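Local coordinates for putative phosphatase (Bacteroides thetaiotaomicron, PDB 3KYA), which is a zinc-binding protein of unproven function, named a putative phosphatase, that joins an IPT/TIG domain of the E-set clan to what appears to be a beta-propeller, at residues K227-A230 / D231-D235; S265-K268 / G269-F272. All coordinates share one frame; numbering follows the deposited sequence.

Both interactions are local, each made where the chain reverses: interaction 1 beyond the end of strand 220-227, interaction 2 between strands 261-265 and 270-274. They are turns of neighbouring blades of the apparent propeller, with centres 32 Å apart and nearest atoms about 20 Å apart, so they do not touch. Interaction 1 is a surface turn, with Phe234 as its buried residue; it joins backbone and amide hydrogen bonds to the packing of a guanidinium face against a phenylalanine ring, with salt bridges to residues outside the turn. Interaction 2 is partly buried and mostly polar, a glutamine amide bridging backbone and carboxylate. Strand 240-246 ends the first sheet, and its Tyr246 reaches the second turn.

Interaction 1 of 2, residues K227-A230 / D231-D235; sequences KRNA and DGTFD. With EDO (1,2-ethanediol), chain N.
A type I beta turn from Asn229 to Gly232 reverses the chain past strand 220-227 and brings Arg228 onto Phe234. Gly232 N closes the turn on Asn229 O at 2.9 Å, an oxygen that also accepts from O2 of a bound 1,2-ethanediol (3.2 Å), probably a crystallisation additive; Asn229 N binds Thr233 O at 2.8 Å. Arg228 extends with CG anti to its backbone N (chi1 -168°), then bends at CD, so that the ring-edge atom CE2 of Phe234 sits over the guanidinium face, 3.3 Å from Arg228 CZ, with Arg228 CG over the ring toward its rim and the planes 60° apart. Arg228 NH1 also donates to Gly232 O (2.9 Å) and forms a salt bridge with Asp147. ND2 of Asn229 has two acceptors: Thr233 OG1, in the amide plane at 2.9 Å and almost straight, and Asp235 OD1, met from above its carboxylate plane in a short but bent bond (2.7 Å). In an Asx turn, Asp231 OD1 takes both Thr233 N and, by its syn lone pair, Thr233 OG1 (2.6 Å). The loop leads to strand 240-246, Arg237 bridging Asp231 and Asp235 and Phe234 resting on Met207 (strand 206-211) and Leu178 (strand 173-178).

Interaction 2 of 2, residues S265-K268 / G269-F272; sequences SYEK and GQVF
The turn of a beta hairpin between strands 261-265 and 270-274 is the place where the side chain of Gln270 folds back over the loop to meet Glu267 and Lys268. An ST turn begins it: Ser265 OG accepts from Glu267 N at 3.3 Å and donates outward to the carbonyl O of Lys247. Gly269 then takes a positive phi of 71°, a conformation that favours glycine, and the chain enters the second strand, where Ser265 N makes a long, bent bond to Gln270 O (3.2 Å). Gln270 carries most of the side-chain contact. Its chain leaves with CG beside the backbone N and bends sharply at chi2 (90°), which swings the amide back toward the loop. OE1 there accepts from Lys268 N at 2.9 Å, the donor standing above the carbonyl plane, and also lies 3.5 Å from Ser265 CB. On the other end of the amide, NE2 donates within its own plane to Glu267 OE1 at 3.0 Å, nearly along the C-O axis of that oxygen; the planes are only 21° apart, so amide and carboxylate lie nearly coplanar, joined through the N-H. Lys268 CB packs 3.4 Å from Gln270 OE1, while its extended chain leads away. Farther along, Phe272 turns its ring edge to Ser265 CB. Glu267 is held from outside as well, OE1 by Tyr246 and OE2 through a salt bridge to Lys247. With OE1 accepting and NE2 donating, the orientation of the Gln270 amide is well determined, since a flip would put oxygen against the Glu267 carboxylate and N-H against Lys268 N; that carboxylate, gripped by an amide, a hydroxyl and a lysine, is probably stabilised in its charged form.

Interaction 1 of 2, residues K227-A230 / D231-D235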
ATOM      1  N   LYS A 227      -6.417 -18.771 -40.220  1.00 14.41           N
ATOM      2  CA  LYS A 227      -7.522 -17.931 -40.668  1.00 14.46           C
ATOM      3  C   LYS A 227      -8.889 -18.431 -40.205  1.00 14.65           C
ATOM      4  O   LYS A 227      -9.226 -19.617 -40.338  1.00 14.56           O
ATOM      5  CB  LYS A 227      -7.511 -17.839 -42.192  1.00 14.98           C
ATOM      6  CG  LYS A 227      -8.466 -16.806 -42.773  1.00 16.55           C
ATOM      7  CD  LYS A 227      -8.348 -16.755 -44.287  1.00 19.25           C
ATOM      8  CE  LYS A 227      -9.146 -15.613 -44.859  1.00 20.26           C
ATOM      9  NZ  LYS A 227      -9.083 -15.652 -46.338  1.00 22.14           N
ATOM     10  N   ARG A 228      -9.676 -17.501 -39.680  1.00 14.56           N
ATOM     11  CA  ARG A 228     -11.020 -17.781 -39.221  1.00 14.67           C
ATOM     12  C   ARG A 228     -11.867 -18.304 -40.389  1.00 15.29           C
ATOM     13  O   ARG A 228     -11.787 -17.793 -41.519  1.00 14.10           O
ATOM     14  CB  ARG A 228     -11.625 -16.502 -38.618  1.00 14.71           C
ATOM     15  CG  ARG A 228     -12.927 -16.693 -37.826  1.00 14.61           C
ATOM     16  CD  ARG A 228     -13.469 -15.349 -37.308  1.00 14.89           C
ATOM     17  NE  ARG A 228     -12.633 -14.689 -36.286  1.00 14.29           N
ATOM     18  CZ  ARG A 228     -12.760 -14.846 -34.964  1.00 13.05           C
ATOM     19  NH1 ARG A 228     -13.661 -15.682 -34.443  1.00 12.49           N
ATOM     20  NH2 ARG A 228     -11.955 -14.181 -34.149  1.00 14.64           N
ATOM     21  N   ASN A 229     -12.661 -19.336 -40.112  1.00 15.74           N
ATOM     22  CA  ASN A 229     -13.556 -19.917 -41.104  1.00 16.48           C
ATOM     23  C   ASN A 229     -14.723 -18.972 -41.397  1.00 16.86           C
ATOM     24  O   ASN A 229     -14.992 -18.039 -40.624  1.00 15.92           O
ATOM     25  CB  ASN A 229     -14.114 -21.261 -40.621  1.00 16.76           C
ATOM     26  CG  ASN A 229     -13.041 -22.336 -40.486  1.00 18.53           C
ATOM     27  OD1 ASN A 229     -12.169 -22.484 -41.354  1.00 20.40           O
ATOM     28  ND2 ASN A 229     -13.111 -23.103 -39.405  1.00 19.12           N
ATOM     29  N   ALA A 230     -15.411 -19.229 -42.510  1.00 17.28           N
ATOM     30  CA  ALA A 230     -16.572 -18.436 -42.905  1.00 18.26           C
ATOM     31  C   ALA A 230     -17.653 -18.425 -41.824  1.00 18.68           C
ATOM     32  O   ALA A 230     -18.369 -17.436 -41.697  1.00 19.94           O
ATOM     33  CB  ALA A 230     -17.158 -18.935 -44.266  1.00 17.96           C
ATOM     34  N   ASP A 231     -17.777 -19.500 -41.037  1.00 18.66           N
ATOM     35  CA  ASP A 231     -18.783 -19.528 -39.968  1.00 18.68           C
ATOM     36  C   ASP A 231     -18.294 -18.922 -38.646  1.00 18.35           C
ATOM     37  O   ASP A 231     -18.977 -19.043 -37.624  1.00 18.41           O
ATOM     38  CB  ASP A 231     -19.335 -20.955 -39.745  1.00 19.00           C
ATOM     39  CG  ASP A 231     -18.281 -21.936 -39.254  1.00 20.28           C
ATOM     40  OD1 ASP A 231     -17.135 -21.524 -38.960  1.00 19.52           O
ATOM     41  OD2 ASP A 231     -18.616 -23.143 -39.158  1.00 21.96           O
ATOM     42  N   GLY A 232     -17.111 -18.295 -38.644  1.00 17.66           N
ATOM     43  CA  GLY A 232     -16.590 -17.642 -37.454  1.00 17.54           C
ATOM     44  C   GLY A 232     -15.699 -18.480 -36.547  1.00 17.08           C
ATOM     45  O   GLY A 232     -15.120 -17.960 -35.608  1.00 17.15           O
ATOM     46  N   THR A 233     -15.560 -19.771 -36.840  1.00 17.26           N
ATOM     47  CA  THR A 233     -14.766 -20.678 -36.011  1.00 17.06           C
ATOM     48  C   THR A 233     -13.285 -20.758 -36.387  1.00 16.64           C
ATOM     49  O   THR A 233     -12.875 -20.351 -37.474  1.00 16.07           O
ATOM     50  CB  THR A 233     -15.323 -22.128 -36.110  1.00 17.16           C
ATOM     51  OG1 THR A 233     -15.224 -22.599 -37.475  1.00 16.47           O
ATOM     52  CG2 THR A 233     -16.772 -22.188 -35.633  1.00 18.23           C
ATOM     53  N   PHE A 234     -12.484 -21.276 -35.461  1.00 16.66           N
ATOM     54  CA  PHE A 234     -11.095 -21.633 -35.750  1.00 16.58           C
ATOM     55  C   PHE A 234     -11.030 -23.145 -35.512  1.00 16.88           C
ATOM     56  O   PHE A 234     -11.167 -23.590 -34.360  1.00 17.52           O
ATOM     57  CB  PHE A 234     -10.068 -20.953 -34.842  1.00 16.52           C
ATOM     58  CG  PHE A 234      -9.956 -19.461 -35.017  1.00 15.90           C
ATOM     59  CD1 PHE A 234      -9.158 -18.916 -36.024  1.00 15.74           C
ATOM     60  CD2 PHE A 234     -10.628 -18.602 -34.157  1.00 15.35           C
ATOM     61  CE1 PHE A 234      -9.056 -17.536 -36.185  1.00 14.57           C
ATOM     62  CE2 PHE A 234     -10.517 -17.228 -34.298  1.00 15.21           C
ATOM     63  CZ  PHE A 234      -9.726 -16.691 -35.321  1.00 14.48           C
ATOM     64  N   ASP A 235     -10.859 -23.941 -36.567  1.00 16.25           N
ATOM     65  CA  ASP A 235     -10.770 -25.397 -36.398  1.00 16.11           C
ATOM     66  C   ASP A 235      -9.917 -26.068 -37.493  1.00 16.22           C
ATOM     67  O   ASP A 235      -9.147 -25.401 -38.176  1.00 15.88           O
ATOM     68  CB  ASP A 235     -12.178 -26.024 -36.250  1.00 16.00           C
ATOM     69  CG  ASP A 235     -13.065 -25.836 -37.477  1.00 16.59           C
ATOM     70  OD1 ASP A 235     -12.550 -25.672 -38.607  1.00 16.87           O
ATOM     71  OD2 ASP A 235     -14.304 -25.904 -37.304  1.00 16.90           O
TER
HETATM   72  C1  EDO N  13     -15.128 -13.351 -42.728  0.50 26.31           C
HETATM   73  O1  EDO N  13     -16.253 -13.452 -41.855  0.50 25.28           O
HETATM   74  C2  EDO N  13     -14.065 -14.354 -42.322  0.50 24.84           C
HETATM   75  O2  EDO N  13     -14.338 -14.885 -41.013  0.50 26.43           O

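Interaction 2 of 2, residues S265-K268 / G269-F272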
ATOM      1  N   SER A 265      13.485 -15.089 -29.805  1.00 14.81           N
ATOM      2  CA  SER A 265      14.187 -16.352 -29.821  1.00 14.61           C
ATOM      3  C   SER A 265      14.979 -16.423 -28.515  1.00 14.83           C
ATOM      4  O   SER A 265      15.633 -15.450 -28.106  1.00 14.64           O
ATOM      5  CB  SER A 265      15.130 -16.518 -31.009  1.00 15.62           C
ATOM      6  OG  SER A 265      15.868 -17.729 -30.878  1.00 15.36           O
ATOM      7  N   TYR A 266      14.894 -17.571 -27.864  1.00 14.37           N
ATOM      8  CA  TYR A 266      15.671 -17.869 -26.667  1.00 14.81           C
ATOM      9  C   TYR A 266      17.189 -17.904 -26.929  1.00 15.02           C
ATOM     10  O   TYR A 266      17.993 -17.608 -26.031  1.00 14.48           O
ATOM     11  CB  TYR A 266      15.169 -19.208 -26.140  1.00 15.09           C
ATOM     12  CG  TYR A 266      16.025 -20.025 -25.194  1.00 15.82           C
ATOM     13  CD1 TYR A 266      17.022 -20.867 -25.678  1.00 16.52           C
ATOM     14  CD2 TYR A 266      15.746 -20.062 -23.835  1.00 17.18           C
ATOM     15  CE1 TYR A 266      17.757 -21.661 -24.832  1.00 17.85           C
ATOM     16  CE2 TYR A 266      16.467 -20.862 -22.979  1.00 17.66           C
ATOM     17  CZ  TYR A 266      17.466 -21.657 -23.482  1.00 18.49           C
ATOM     18  OH  TYR A 266      18.181 -22.440 -22.637  1.00 22.40           O
ATOM     19  N   GLU A 267      17.575 -18.265 -28.148  1.00 14.92           N
ATOM     20  CA  GLU A 267      19.007 -18.391 -28.501  1.00 15.55           C
ATOM     21  C   GLU A 267      19.874 -17.274 -27.894  1.00 15.56           C
ATOM     22  O   GLU A 267      20.753 -17.540 -27.052  1.00 15.98           O
ATOM     23  CB  GLU A 267      19.189 -18.416 -30.013  1.00 15.34           C
ATOM     24  CG  GLU A 267      20.655 -18.676 -30.414  1.00 16.12           C
ATOM     25  CD  GLU A 267      20.967 -18.307 -31.844  1.00 17.37           C
ATOM     26  OE1 GLU A 267      20.375 -17.335 -32.366  1.00 17.11           O
ATOM     27  OE2 GLU A 267      21.833 -18.982 -32.440  1.00 19.16           O
ATOM     28  N   LYS A 268      19.633 -16.037 -28.326  1.00 16.07           N
ATOM     29  CA  LYS A 268      20.347 -14.859 -27.805  1.00 16.60           C
ATOM     30  C   LYS A 268      19.395 -13.846 -27.157  1.00 16.64           C
ATOM     31  O   LYS A 268      19.793 -12.740 -26.803  1.00 16.20           O
ATOM     32  CB  LYS A 268      21.113 -14.172 -28.929  1.00 16.96           C
ATOM     33  CG  LYS A 268      22.209 -15.019 -29.544  1.00 17.87           C
ATOM     34  CD  LYS A 268      22.806 -14.306 -30.744  1.00 21.08           C
ATOM     35  CE  LYS A 268      23.992 -15.061 -31.304  1.00 23.52           C
ATOM     36  NZ  LYS A 268      24.486 -14.451 -32.566  1.00 26.11           N
ATOM     37  N   GLY A 269      18.130 -14.227 -27.007  1.00 16.53           N
ATOM     38  CA  GLY A 269      17.115 -13.321 -26.467  1.00 16.39           C
ATOM     39  C   GLY A 269      16.753 -12.213 -27.447  1.00 16.12           C
ATOM     40  O   GLY A 269      16.452 -11.091 -27.042  1.00 16.46           O
ATOM     41  N   GLN A 270      16.808 -12.525 -28.739  1.00 15.85           N
ATOM     42  CA  GLN A 270      16.441 -11.574 -29.787  1.00 15.80           C
ATOM     43  C   GLN A 270      14.964 -11.189 -29.728  1.00 15.86           C
ATOM     44  O   GLN A 270      14.133 -12.006 -29.350  1.00 15.96           O
ATOM     45  CB  GLN A 270      16.643 -12.165 -31.191  1.00 15.85           C
ATOM     46  CG  GLN A 270      18.043 -12.587 -31.630  1.00 15.69           C
ATOM     47  CD  GLN A 270      18.421 -14.029 -31.324  1.00 14.78           C
ATOM     48  OE1 GLN A 270      18.024 -14.600 -30.319  1.00 15.24           O
ATOM     49  NE2 GLN A 270      19.262 -14.600 -32.178  1.00 15.54           N
ATOM     50  N   VAL A 271      14.655  -9.958 -30.120  1.00 15.79           N
ATOM     51  CA  VAL A 271      13.281  -9.510 -30.317  1.00 15.46           C
ATOM     52  C   VAL A 271      13.173  -9.076 -31.777  1.00 15.52           C
ATOM     53  O   VAL A 271      13.932  -8.211 -32.229  1.00 15.70           O
ATOM     54  CB  VAL A 271      12.846  -8.378 -29.358  1.00 15.39           C
ATOM     55  CG1 VAL A 271      11.490  -7.805 -29.778  1.00 14.73           C
ATOM     56  CG2 VAL A 271      12.785  -8.894 -27.918  1.00 14.34           C
ATOM     57  N   PHE A 272      12.254  -9.714 -32.512  1.00 15.32           N
ATOM     58  CA  PHE A 272      12.011  -9.436 -33.924  1.00 15.33           C
ATOM     59  C   PHE A 272      10.677  -8.723 -34.111  1.00 15.32           C
ATOM     60  O   PHE A 272       9.724  -8.993 -33.379  1.00 15.07           O
ATOM     61  CB  PHE A 272      11.974 -10.725 -34.755  1.00 15.63           C
ATOM     62  CG  PHE A 272      13.242 -11.523 -34.718  1.00 15.61           C
ATOM     63  CD1 PHE A 272      14.344 -11.125 -35.454  1.00 16.44           C
ATOM     64  CD2 PHE A 272      13.315 -12.699 -33.990  1.00 15.18           C
ATOM     65  CE1 PHE A 272      15.515 -11.868 -35.430  1.00 16.50           C
ATOM     66  CE2 PHE A 272      14.484 -13.449 -33.964  1.00 16.86           C
ATOM     67  CZ  PHE A 272      15.583 -13.028 -34.683  1.00 16.13           C
TER